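Local coordinates for AimR transcriptional regulator (Bacillus phage phi3T, PDB 5ZVV), which activates transcription of the aimX locus as a homodimer in the phage lysis-lysogeny switch and is turned into an inactive monomer by the arbitrium peptide, at residues D92-D96 with R121-K125; E146-F150 with F189-V193; E324-F329 with Y350-D356; Y344-I348 with P363-L367. All coordinates share one frame; numbering follows the deposited sequence.

Contact 1 (D92-D96 with R121-K125); sequences DTLTD and RKLNK
A salt-bridge network between the first turn of helix 92-103 and the last turn of helix 108-124 pairs Asp-92 and Asp-96 with Arg-121 and Lys-125. Its centre is the guanidinium group of Arg-121, which the two aspartates approach in different ways. Asp-96 comes to the edge: NE of Arg-121 donates to OD1 of Asp-96 over 3.0 Å in an almost straight bond (172°), with the oxygen in the guanidinium plane and the donor on the syn side but tilted somewhat out of the carboxylate plane. A second, weak bond runs from NH2 of Arg-121 to OD2 of Asp-96 at 3.4 Å, so the carboxylate takes a forked grip on the NE side of the arginine. Asp-92 instead lies over one face. Its carboxylate is stacked on the guanidinium with the planes 15° apart, and OD1 of Asp-92 stands 3.3 Å from NH1 of Arg-121, a pairing of charges to which no N-H points.

The network fastens these two helix ends within an all-helical array whose family belongs to the TPR clan. The arginine reaches both acids because its chain is bent at chi2 and chi3, turning the group so that its NE edge meets Asp-96 and one face lies under Asp-92; CD of Arg-121 passes the methyl CG2 of Thr-95 at 4.1 Å. The hydroxyl of Thr-95 is engaged elsewhere, with Ser-86 and the carbonyl of Trp-91. Lys-125, just beyond the helix end, stretches out to bring NZ within 3.4 Å of OD2 of Asp-96, a second weak bond to that oxygen.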
loop_
_atom_site.group_PDB
_atom_site.type_symbol
_atom_site.label_atom_id
_atom_site.label_comp_id
_atom_site.label_asym_id
_atom_site.label_seq_id
_atom_site.Cartn_x
_atom_site.Cartn_y
_atom_site.Cartn_z
ATOM N N ASP A 92 19.580 6.792 -20.204
ATOM C CA ASP A 92 18.465 5.969 -20.672
ATOM C C ASP A 92 18.690 5.436 -22.084
ATOM O O ASP A 92 18.378 4.274 -22.367
ATOM C CB ASP A 92 17.165 6.770 -20.616
ATOM C CG ASP A 92 16.738 7.095 -19.201
ATOM O OD1 ASP A 92 17.112 6.341 -18.279
ATOM O OD2 ASP A 92 16.025 8.105 -19.010
ATOM N N THR A 93 19.202 6.276 -22.987
ATOM C CA THR A 93 19.442 5.838 -24.361
ATOM C C THR A 93 20.443 4.689 -24.393
ATOM O O THR A 93 20.175 3.610 -24.948
ATOM C CB THR A 93 19.944 7.022 -25.195
ATOM O OG1 THR A 93 19.015 8.109 -25.095
ATOM C CG2 THR A 93 20.100 6.630 -26.657
ATOM N N LEU A 94 21.611 4.913 -23.786
ATOM C CA LEU A 94 22.611 3.861 -23.655
ATOM C C LEU A 94 22.037 2.643 -22.944
ATOM O O LEU A 94 22.261 1.506 -23.374
ATOM C CB LEU A 94 23.828 4.401 -22.903
ATOM C CG LEU A 94 24.985 3.435 -22.654
ATOM C CD1 LEU A 94 25.564 2.942 -23.971
ATOM C CD2 LEU A 94 26.059 4.100 -21.814
ATOM N N THR A 95 21.287 2.866 -21.861
ATOM C CA THR A 95 20.726 1.754 -21.099
ATOM C C THR A 95 19.853 0.869 -21.978
ATOM O O THR A 95 19.943 -0.361 -21.914
ATOM C CB THR A 95 19.917 2.276 -19.910
ATOM O OG1 THR A 95 20.770 3.010 -19.021
ATOM C CG2 THR A 95 19.277 1.121 -19.150
ATOM N N ASP A 96 19.012 1.477 -22.820
ATOM C CA ASP A 96 18.115 0.685 -23.655
ATOM C C ASP A 96 18.877 -0.038 -24.758
ATOM O O ASP A 96 18.553 -1.188 -25.091
ATOM C CB ASP A 96 17.019 1.576 -24.236
ATOM C CG ASP A 96 16.083 2.112 -23.168
ATOM O OD1 ASP A 96 15.968 1.468 -22.102
ATOM O OD2 ASP A 96 15.461 3.172 -23.394
ATOM N N ARG A 121 12.772 -0.769 -17.063
ATOM C CA ARG A 121 12.617 0.403 -17.917
ATOM C C ARG A 121 11.168 0.594 -18.344
ATOM O O ARG A 121 10.688 1.731 -18.437
ATOM C CB ARG A 121 13.531 0.277 -19.133
ATOM C CG ARG A 121 15.000 0.433 -18.786
ATOM C CD ARG A 121 15.289 1.863 -18.377
ATOM N NE ARG A 121 15.152 2.768 -19.513
ATOM C CZ ARG A 121 14.722 4.021 -19.428
ATOM N NH1 ARG A 121 14.369 4.529 -18.256
ATOM N NH2 ARG A 121 14.630 4.763 -20.522
ATOM N N LYS A 122 10.456 -0.502 -18.616
ATOM C CA LYS A 122 9.037 -0.386 -18.932
ATOM C C LYS A 122 8.248 0.157 -17.749
ATOM O O LYS A 122 7.254 0.868 -17.937
ATOM C CB LYS A 122 8.482 -1.739 -19.374
ATOM C CG LYS A 122 8.976 -2.189 -20.739
ATOM C CD LYS A 122 8.425 -3.558 -21.102
ATOM C CE LYS A 122 8.942 -4.016 -22.454
ATOM N NZ LYS A 122 8.481 -5.392 -22.784
ATOM N N LEU A 123 8.679 -0.158 -16.525
ATOM C CA LEU A 123 8.056 0.441 -15.350
ATOM C C LEU A 123 8.395 1.921 -15.245
ATOM O O LEU A 123 7.537 2.734 -14.881
ATOM C CB LEU A 123 8.488 -0.300 -14.084
ATOM C CG LEU A 123 7.834 -1.655 -13.809
ATOM C CD1 LEU A 123 8.541 -2.361 -12.663
ATOM C CD2 LEU A 123 6.357 -1.483 -13.499
ATOM N N ASN A 124 9.642 2.291 -15.558
ATOM C CA ASN A 124 10.020 3.702 -15.542
ATOM C C ASN A 124 9.146 4.522 -16.484
ATOM O O ASN A 124 8.716 5.628 -16.139
ATOM C CB ASN A 124 11.494 3.864 -15.920
ATOM C CG ASN A 124 12.434 3.194 -14.933
ATOM O OD1 ASN A 124 13.593 2.925 -15.255
ATOM N ND2 ASN A 124 11.940 2.918 -13.728
ATOM N N LYS A 125 8.872 3.994 -17.674
ATOM C CA LYS A 125 8.069 4.683 -18.675
ATOM C C LYS A 125 6.572 4.442 -18.512
ATOM O O LYS A 125 5.788 4.955 -19.317
ATOM C CB LYS A 125 8.495 4.248 -20.080
ATOM C CG LYS A 125 9.981 4.360 -20.366
ATOM C CD LYS A 125 10.321 3.610 -21.642
ATOM C CE LYS A 125 11.799 3.677 -21.964
ATOM N NZ LYS A 125 12.120 2.838 -23.152
#

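Contact 2 (E146-F150 with F189-V193); sequences EMLFF and FKSRV
Phe-189 lays its ring against Phe-149 and Phe-150, which meet its opposite ends from the same side; the tight packing gathers here. CD2 of Phe-189 comes within 3.4 Å of CD1 of Phe-149, and the two rings lie almost parallel (5°) but slid so far apart that they barely overlap. Toward the other end CE1 of Phe-189 meets CD1 of Phe-150 at 3.6 Å, again with little overlap. Both phenylalanines of 146-150 hold CG anti to the backbone N (chi1 -174° and -169°), which sends their rings across toward helix 184-203.

This is a knob-into-hole arrangement: Phe-189 is the knob, and Glu-146, Met-147, Phe-149 and Phe-150 frame the hole. It joins two nearly parallel helices whose local axes stay 12.4 Å apart, a gap bridged by large aromatic side chains. Packing is looser at the margins. The selenomethionine Met-147 brings CE to the ring edge of Phe-189 at CZ, 4.0 Å away, and CG2 of Val-193 reaches CZ of Phe-149 at the same distance. The edge of Phe-150 points into the guanidinium face of Arg-192, whose nitrogens are held by Glu-84, Asp-87 and Tyr-157, while the carboxylate of Glu-146 leads away from the contact.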
loop_
_atom_site.group_PDB
_atom_site.type_symbol
_atom_site.label_atom_id
_atom_site.label_comp_id
_atom_site.label_asym_id
_atom_site.label_seq_id
_atom_site.Cartn_x
_atom_site.Cartn_y
_atom_site.Cartn_z
ATOM N N GLU A 146 21.901 -11.697 -8.244
ATOM C CA GLU A 146 21.794 -10.274 -8.561
ATOM C C GLU A 146 20.407 -9.920 -9.082
ATOM O O GLU A 146 19.726 -9.044 -8.538
ATOM C CB GLU A 146 22.866 -9.883 -9.581
ATOM C CG GLU A 146 24.291 -9.920 -9.052
ATOM C CD GLU A 146 24.900 -11.306 -9.090
ATOM O OE1 GLU A 146 24.285 -12.214 -9.688
ATOM O OE2 GLU A 146 25.998 -11.488 -8.522
HETATM N N MSE A 147 19.960 -10.611 -10.122
HETATM C CA MSE A 147 18.665 -10.291 -10.701
HETATM C C MSE A 147 17.537 -10.674 -9.754
HETATM O O MSE A 147 16.551 -9.940 -9.650
HETATM C CB MSE A 147 18.503 -10.957 -12.064
HETATM C CG MSE A 147 19.270 -10.232 -13.173
HETATM SE SE MSE A 147 19.011 -8.280 -13.168
HETATM C CE MSE A 147 20.567 -7.724 -12.111
ATOM N N LEU A 148 17.701 -11.790 -9.033
ATOM C CA LEU A 148 16.750 -12.111 -7.972
ATOM C C LEU A 148 16.616 -10.940 -7.012
ATOM O O LEU A 148 15.517 -10.629 -6.539
ATOM C CB LEU A 148 17.185 -13.370 -7.220
ATOM C CG LEU A 148 16.893 -14.726 -7.867
ATOM C CD1 LEU A 148 17.553 -15.845 -7.070
ATOM C CD2 LEU A 148 15.393 -14.955 -7.984
ATOM N N PHE A 149 17.730 -10.259 -6.740
ATOM C CA PHE A 149 17.681 -9.036 -5.954
ATOM C C PHE A 149 16.981 -7.925 -6.727
ATOM O O PHE A 149 16.007 -7.332 -6.242
ATOM C CB PHE A 149 19.104 -8.625 -5.562
ATOM C CG PHE A 149 19.173 -7.456 -4.618
ATOM C CD1 PHE A 149 19.126 -6.155 -5.094
ATOM C CD2 PHE A 149 19.315 -7.658 -3.257
ATOM C CE1 PHE A 149 19.199 -5.081 -4.228
ATOM C CE2 PHE A 149 19.393 -6.587 -2.385
ATOM C CZ PHE A 149 19.332 -5.296 -2.875
ATOM N N PHE A 150 17.436 -7.661 -7.957
ATOM C CA PHE A 150 17.012 -6.444 -8.643
ATOM C C PHE A 150 15.564 -6.526 -9.099
ATOM O O PHE A 150 14.864 -5.507 -9.113
ATOM C CB PHE A 150 17.928 -6.150 -9.833
ATOM C CG PHE A 150 17.727 -4.782 -10.422
ATOM C CD1 PHE A 150 18.206 -3.658 -9.768
ATOM C CD2 PHE A 150 17.053 -4.619 -11.621
ATOM C CE1 PHE A 150 18.020 -2.397 -10.300
ATOM C CE2 PHE A 150 16.865 -3.362 -12.161
ATOM C CZ PHE A 150 17.349 -2.247 -11.498
ATOM N N PHE A 189 23.895 -1.646 -5.971
ATOM C CA PHE A 189 22.590 -1.913 -5.377
ATOM C C PHE A 189 22.493 -1.317 -3.980
ATOM O O PHE A 189 21.440 -0.794 -3.590
ATOM C CB PHE A 189 22.330 -3.419 -5.343
ATOM C CG PHE A 189 22.095 -4.026 -6.700
ATOM C CD1 PHE A 189 21.983 -3.223 -7.826
ATOM C CD2 PHE A 189 21.971 -5.399 -6.847
ATOM C CE1 PHE A 189 21.762 -3.775 -9.075
ATOM C CE2 PHE A 189 21.742 -5.959 -8.097
ATOM C CZ PHE A 189 21.640 -5.146 -9.211
ATOM N N LYS A 190 23.586 -1.383 -3.214
ATOM C CA LYS A 190 23.602 -0.777 -1.887
ATOM C C LYS A 190 23.306 0.713 -1.966
ATOM O O LYS A 190 22.491 1.237 -1.200
ATOM C CB LYS A 190 24.950 -1.020 -1.205
ATOM C CG LYS A 190 25.100 -2.384 -0.540
ATOM C CD LYS A 190 26.463 -2.502 0.132
ATOM C CE LYS A 190 26.680 -3.877 0.745
ATOM N NZ LYS A 190 28.074 -4.029 1.254
ATOM N N SER A 191 23.959 1.417 -2.892
ATOM C CA SER A 191 23.692 2.846 -3.033
ATOM C C SER A 191 22.236 3.101 -3.416
ATOM O O SER A 191 21.589 4.002 -2.860
ATOM C CB SER A 191 24.646 3.457 -4.057
ATOM O OG SER A 191 24.455 2.883 -5.338
ATOM N N ARG A 192 21.700 2.306 -4.350
ATOM C CA ARG A 192 20.292 2.437 -4.728
ATOM C C ARG A 192 19.377 2.339 -3.512
ATOM O O ARG A 192 18.597 3.259 -3.217
ATOM C CB ARG A 192 19.918 1.362 -5.751
ATOM C CG ARG A 192 20.471 1.540 -7.157
ATOM C CD ARG A 192 19.996 0.379 -8.020
ATOM N NE ARG A 192 20.466 0.429 -9.400
ATOM C CZ ARG A 192 19.797 0.999 -10.398
ATOM N NH1 ARG A 192 18.632 1.589 -10.170
ATOM N NH2 ARG A 192 20.299 0.982 -11.624
ATOM N N VAL A 193 19.457 1.215 -2.792
ATOM C CA VAL A 193 18.590 1.001 -1.638
ATOM C C VAL A 193 18.814 2.079 -0.586
ATOM O O VAL A 193 17.868 2.508 0.086
ATOM C CB VAL A 193 18.814 -0.413 -1.068
ATOM C CG1 VAL A 193 17.952 -0.636 0.168
ATOM C CG2 VAL A 193 18.510 -1.457 -2.133
#

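Contact 3 (E324-F329 with Y350-D356); sequences ENELGF and YFKKSDD
Tyr-350 lays its ring against Leu-327, whose CB stands 3.8 Å from the ring centroid in a CH-pi contact while CD1 covers the same face farther out. The tyrosine's own CB presses on the opposing backbone, 3.2 Å from the carbonyl O of Glu-324. Phe-351 follows with two kinds of aromatic contact. One face lies over CA of Gly-328, and its edge points into the face of Phe-329 in a T-shaped pair with planes at 83°. The bare CA of Gly-328 lets the ring settle directly on the helix. At Lys-353, OE1 of Glu-324 rests on the aliphatic chain, 3.4 Å from CD, while one water bridges it to NZ, the charged atoms staying 4.8 Å apart.

Helix 341-353 then ends in a Schellman motif, with Asp-355 at positive phi, and the turn carries Ser-354 and Asp-356 to the amide of Asn-325. Its ND2 donates to OG of Ser-354 at 3.1 Å and to OD2 of Asp-356 at 2.7 Å, both acceptors near the amide plane. The carboxylate is almost coplanar with the amide and uses its anti lone pair, while the other oxygen of Asp-356, OD1, accepts from the backbone N-H groups of Tyr-358 and Phe-359.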
loop_
_atom_site.group_PDB
_atom_site.type_symbol
_atom_site.label_atom_id
_atom_site.label_comp_id
_atom_site.label_asym_id
_atom_site.label_seq_id
_atom_site.Cartn_x
_atom_site.Cartn_y
_atom_site.Cartn_z
ATOM N N GLU A 324 -1.701 16.108 -4.998
ATOM C CA GLU A 324 -2.170 16.483 -3.667
ATOM C C GLU A 324 -1.075 17.164 -2.848
ATOM O O GLU A 324 -1.355 18.112 -2.106
ATOM C CB GLU A 324 -2.719 15.252 -2.949
ATOM C CG GLU A 324 -3.865 14.592 -3.710
ATOM C CD GLU A 324 -4.313 13.287 -3.090
ATOM O OE1 GLU A 324 -5.433 13.241 -2.538
ATOM O OE2 GLU A 324 -3.540 12.307 -3.153
ATOM N N ASN A 325 0.172 16.703 -2.970
ATOM C CA ASN A 325 1.282 17.357 -2.276
ATOM C C ASN A 325 1.474 18.784 -2.787
ATOM O O ASN A 325 1.538 19.749 -2.003
ATOM C CB ASN A 325 2.552 16.521 -2.466
ATOM C CG ASN A 325 3.652 16.882 -1.487
ATOM O OD1 ASN A 325 4.621 17.549 -1.846
ATOM N ND2 ASN A 325 3.512 16.434 -0.244
ATOM N N GLU A 326 1.551 18.933 -4.114
ATOM C CA GLU A 326 1.579 20.255 -4.726
ATOM C C GLU A 326 0.399 21.100 -4.280
ATOM O O GLU A 326 0.523 22.322 -4.163
ATOM C CB GLU A 326 1.589 20.131 -6.252
ATOM C CG GLU A 326 2.902 19.624 -6.831
ATOM C CD GLU A 326 2.776 19.190 -8.278
ATOM O OE1 GLU A 326 1.636 18.963 -8.736
ATOM O OE2 GLU A 326 3.817 19.075 -8.961
ATOM N N LEU A 327 -0.754 20.475 -4.026
ATOM C CA LEU A 327 -1.898 21.234 -3.535
ATOM C C LEU A 327 -1.709 21.658 -2.086
ATOM O O LEU A 327 -2.218 22.709 -1.680
ATOM C CB LEU A 327 -3.179 20.421 -3.698
ATOM C CG LEU A 327 -3.744 20.431 -5.119
ATOM C CD1 LEU A 327 -4.996 19.574 -5.212
ATOM C CD2 LEU A 327 -4.029 21.861 -5.560
ATOM N N GLY A 328 -0.986 20.863 -1.295
ATOM C CA GLY A 328 -0.638 21.300 0.047
ATOM C C GLY A 328 0.197 22.563 0.030
ATOM O O GLY A 328 -0.107 23.542 0.726
ATOM N N PHE A 329 1.254 22.572 -0.790
ATOM C CA PHE A 329 2.018 23.809 -0.956
ATOM C C PHE A 329 1.142 24.934 -1.504
ATOM O O PHE A 329 1.201 26.072 -1.018
ATOM C CB PHE A 329 3.220 23.574 -1.870
ATOM C CG PHE A 329 4.294 22.733 -1.250
ATOM C CD1 PHE A 329 5.188 23.288 -0.349
ATOM C CD2 PHE A 329 4.410 21.391 -1.566
ATOM C CE1 PHE A 329 6.179 22.517 0.226
ATOM C CE2 PHE A 329 5.400 20.613 -0.990
ATOM C CZ PHE A 329 6.285 21.177 -0.095
ATOM N N TYR A 350 -4.319 18.351 2.384
ATOM C CA TYR A 350 -3.636 17.799 1.218
ATOM C C TYR A 350 -2.284 17.197 1.583
ATOM O O TYR A 350 -1.886 16.177 1.008
ATOM C CB TYR A 350 -3.493 18.869 0.139
ATOM C CG TYR A 350 -4.758 19.041 -0.668
ATOM C CD1 TYR A 350 -5.176 18.053 -1.552
ATOM C CD2 TYR A 350 -5.542 20.180 -0.540
ATOM C CE1 TYR A 350 -6.335 18.197 -2.289
ATOM C CE2 TYR A 350 -6.703 20.333 -1.273
ATOM C CZ TYR A 350 -7.094 19.338 -2.148
ATOM O OH TYR A 350 -8.250 19.484 -2.887
ATOM N N PHE A 351 -1.565 17.797 2.533
ATOM C CA PHE A 351 -0.353 17.158 3.037
ATOM C C PHE A 351 -0.665 15.828 3.710
ATOM O O PHE A 351 0.146 14.895 3.652
ATOM C CB PHE A 351 0.375 18.090 4.008
ATOM C CG PHE A 351 1.229 19.118 3.329
ATOM C CD1 PHE A 351 2.125 18.743 2.342
ATOM C CD2 PHE A 351 1.132 20.457 3.669
ATOM C CE1 PHE A 351 2.914 19.686 1.710
ATOM C CE2 PHE A 351 1.918 21.405 3.039
ATOM C CZ PHE A 351 2.810 21.018 2.058
ATOM N N LYS A 352 -1.830 15.720 4.353
ATOM C CA LYS A 352 -2.246 14.445 4.930
ATOM C C LYS A 352 -2.572 13.432 3.842
ATOM O O LYS A 352 -2.152 12.271 3.916
ATOM C CB LYS A 352 -3.453 14.651 5.843
ATOM C CG LYS A 352 -3.120 15.263 7.187
ATOM C CD LYS A 352 -2.476 14.242 8.106
ATOM C CE LYS A 352 -2.442 14.754 9.533
ATOM N NZ LYS A 352 -1.967 13.722 10.495
ATOM N N LYS A 353 -3.325 13.855 2.821
ATOM C CA LYS A 353 -3.703 12.935 1.753
ATOM C C LYS A 353 -2.490 12.423 0.989
ATOM O O LYS A 353 -2.519 11.305 0.461
ATOM C CB LYS A 353 -4.683 13.609 0.793
ATOM C CG LYS A 353 -6.104 13.722 1.319
ATOM C CD LYS A 353 -7.024 14.294 0.253
ATOM C CE LYS A 353 -8.454 14.426 0.749
ATOM N NZ LYS A 353 -9.344 14.998 -0.301
ATOM N N SER A 354 -1.424 13.216 0.914
ATOM C CA SER A 354 -0.199 12.801 0.245
ATOM C C SER A 354 0.789 12.142 1.195
ATOM O O SER A 354 1.919 11.851 0.788
ATOM C CB SER A 354 0.458 13.997 -0.453
ATOM O OG SER A 354 0.800 15.014 0.472
ATOM N N ASP A 355 0.390 11.900 2.446
ATOM C CA ASP A 355 1.211 11.170 3.414
ATOM C C ASP A 355 2.554 11.865 3.632
ATOM O O ASP A 355 3.598 11.220 3.765
ATOM C CB ASP A 355 1.407 9.714 2.977
ATOM C CG ASP A 355 1.838 8.810 4.117
ATOM O OD1 ASP A 355 1.848 9.271 5.279
ATOM O OD2 ASP A 355 2.165 7.634 3.847
ATOM N N ASP A 356 2.528 13.195 3.659
ATOM C CA ASP A 356 3.725 14.012 3.845
ATOM C C ASP A 356 3.760 14.457 5.302
ATOM O O ASP A 356 3.025 15.362 5.703
ATOM C CB ASP A 356 3.720 15.202 2.888
ATOM C CG ASP A 356 5.061 15.924 2.832
ATOM O OD1 ASP A 356 5.819 15.884 3.824
ATOM O OD2 ASP A 356 5.356 16.541 1.786
HETATM O O HOH W 1 -7.891 14.520 -3.022
HETATM O O HOH W 2 -4.503 9.895 -0.896
#

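Contact 4 (Y344-I348 with P363-L367); sequences YYKSI and PLLQL
Pro-363 and Leu-367 form one side of an apolar seam against Tyr-344 and Ile-348. CG of the proline ring sits 3.6 Å from CG1 of Ile-348. The end of the isoleucine, CD1, meets CD1 of Leu-367 tip to tip at 3.6 Å and touches CD2 of Leu-364 as well. The other methyl of Leu-367, CD2, packs on CB of Tyr-344, and CD1 of Leu-367 also meets the edge of the Tyr-345 ring at CE1.

Farther along, Gln-366 lies over one face of Tyr-344, with CB 4.2 Å from the ring centroid. With CG anti to the backbone N (chi1 -163°), CG of Gln-366 comes within 3.2 Å of OH of Tyr-344; the bend at chi2 then turns the amide toward a water that lies 2.6 Å from that OH and accepts a weak bond from NE2 of Gln-366.

In the next shell, the hydroxyl of Ser-347, against CG of Pro-363, is hydrogen-bonded to the carbonyl of Gly-328, and Tyr-344 also packs on Tyr-332 and Leu-336. The two helices run roughly antiparallel (148°), with helix 324-338 packed on Tyr-344 and Ser-347, helix 374-380 against Leu-364 and Leu-367, and Leu-379 of the second subunit on Tyr-345 and Ile-348.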
loop_
_atom_site.group_PDB
_atom_site.type_symbol
_atom_site.label_atom_id
_atom_site.label_comp_id
_atom_site.label_asym_id
_atom_site.label_seq_id
_atom_site.Cartn_x
_atom_site.Cartn_y
_atom_site.Cartn_z
ATOM N N TYR A 344 -4.975 27.305 5.208
ATOM C CA TYR A 344 -4.030 26.464 5.934
ATOM C C TYR A 344 -4.651 25.124 6.311
ATOM O O TYR A 344 -3.953 24.102 6.329
ATOM C CB TYR A 344 -3.525 27.200 7.174
ATOM C CG TYR A 344 -2.762 28.466 6.849
ATOM C CD1 TYR A 344 -1.684 28.445 5.972
ATOM C CD2 TYR A 344 -3.131 29.687 7.402
ATOM C CE1 TYR A 344 -0.985 29.601 5.667
ATOM C CE2 TYR A 344 -2.439 30.848 7.103
ATOM C CZ TYR A 344 -1.370 30.799 6.232
ATOM O OH TYR A 344 -0.675 31.951 5.935
ATOM N N TYR A 345 -5.956 25.104 6.598
ATOM C CA TYR A 345 -6.642 23.840 6.853
ATOM C C TYR A 345 -6.610 22.946 5.620
ATOM O O TYR A 345 -6.315 21.748 5.711
ATOM C CB TYR A 345 -8.086 24.102 7.288
ATOM C CG TYR A 345 -8.228 24.935 8.546
ATOM C CD1 TYR A 345 -7.209 24.989 9.489
ATOM C CD2 TYR A 345 -9.386 25.663 8.790
ATOM C CE1 TYR A 345 -7.337 25.748 10.639
ATOM C CE2 TYR A 345 -9.522 26.426 9.935
ATOM C CZ TYR A 345 -8.495 26.463 10.856
ATOM O OH TYR A 345 -8.627 27.220 11.997
ATOM N N LYS A 346 -6.907 23.517 4.448
ATOM C CA LYS A 346 -6.881 22.733 3.217
ATOM C C LYS A 346 -5.469 22.265 2.891
ATOM O O LYS A 346 -5.272 21.124 2.454
ATOM C CB LYS A 346 -7.466 23.548 2.063
ATOM C CG LYS A 346 -8.950 23.860 2.218
ATOM C CD LYS A 346 -9.597 24.240 0.892
ATOM C CE LYS A 346 -9.623 25.743 0.680
ATOM N NZ LYS A 346 -10.539 26.419 1.639
ATOM N N SER A 347 -4.475 23.134 3.097
ATOM C CA SER A 347 -3.082 22.724 2.945
ATOM C C SER A 347 -2.773 21.515 3.819
ATOM O O SER A 347 -2.149 20.546 3.364
ATOM C CB SER A 347 -2.155 23.892 3.290
ATOM O OG SER A 347 -0.820 23.448 3.465
ATOM N N ILE A 348 -3.216 21.551 5.079
ATOM C CA ILE A 348 -3.009 20.420 5.978
ATOM C C ILE A 348 -3.679 19.170 5.427
ATOM O O ILE A 348 -3.091 18.081 5.432
ATOM C CB ILE A 348 -3.521 20.758 7.391
ATOM C CG1 ILE A 348 -2.632 21.815 8.044
ATOM C CG2 ILE A 348 -3.580 19.504 8.257
ATOM C CD1 ILE A 348 -3.180 22.355 9.339
ATOM N N PRO A 363 1.996 24.892 7.130
ATOM C CA PRO A 363 0.804 25.580 7.647
ATOM C C PRO A 363 0.709 25.532 9.161
ATOM O O PRO A 363 0.299 26.524 9.781
ATOM C CB PRO A 363 -0.353 24.833 6.971
ATOM C CG PRO A 363 0.190 23.491 6.690
ATOM C CD PRO A 363 1.627 23.691 6.354
ATOM N N LEU A 364 1.089 24.407 9.774
ATOM C CA LEU A 364 1.035 24.293 11.229
ATOM C C LEU A 364 1.827 25.410 11.898
ATOM O O LEU A 364 1.302 26.124 12.762
ATOM C CB LEU A 364 1.549 22.923 11.667
ATOM C CG LEU A 364 0.655 21.743 11.284
ATOM C CD1 LEU A 364 1.316 20.424 11.651
ATOM C CD2 LEU A 364 -0.703 21.872 11.955
ATOM N N LEU A 365 3.095 25.583 11.500
ATOM C CA LEU A 365 3.887 26.700 12.008
ATOM C C LEU A 365 3.154 28.019 11.817
ATOM O O LEU A 365 3.106 28.854 12.729
ATOM C CB LEU A 365 5.250 26.750 11.315
ATOM C CG LEU A 365 6.302 25.705 11.694
ATOM C CD1 LEU A 365 7.486 25.776 10.741
ATOM C CD2 LEU A 365 6.760 25.887 13.134
ATOM N N GLN A 366 2.552 28.214 10.642
ATOM C CA GLN A 366 1.812 29.445 10.402
ATOM C C GLN A 366 0.592 29.529 11.309
ATOM O O GLN A 366 0.265 30.606 11.818
ATOM C CB GLN A 366 1.412 29.538 8.931
ATOM C CG GLN A 366 1.002 30.932 8.503
ATOM C CD GLN A 366 2.109 31.951 8.688
ATOM O OE1 GLN A 366 3.293 31.627 8.592
ATOM N NE2 GLN A 366 1.726 33.193 8.963
ATOM N N LEU A 367 -0.080 28.400 11.539
ATOM C CA LEU A 367 -1.152 28.384 12.528
ATOM C C LEU A 367 -0.615 28.673 13.922
ATOM O O LEU A 367 -1.320 29.266 14.747
ATOM C CB LEU A 367 -1.878 27.038 12.502
ATOM C CG LEU A 367 -2.756 26.753 11.280
ATOM C CD1 LEU A 367 -3.367 25.363 11.369
ATOM C CD2 LEU A 367 -3.845 27.804 11.142
HETATM O O HOH W 3 -0.773 34.272 7.115
#

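From the N terminus, contact 1 comes first, closing the hairpin of helices 92-103 and 108-124 at its open end. Contact 2 follows in series, bringing helix 184-203 back to helix 145-161 across the intervening helix 165-173; the centres of the two lie about 17 Å apart, and they do not touch. After a long run of helices the chain reaches contacts 3 and 4, whose segments alternate, so their loops cross. Both use helix 341-353: contact 3 ties it to the preceding helix 324-338, contact 4 to the following helix 361-369. They meet where Phe-351 CE2 packs on Pro-363 CD at 4.0 Å, in the C-terminal region that touches the second subunit.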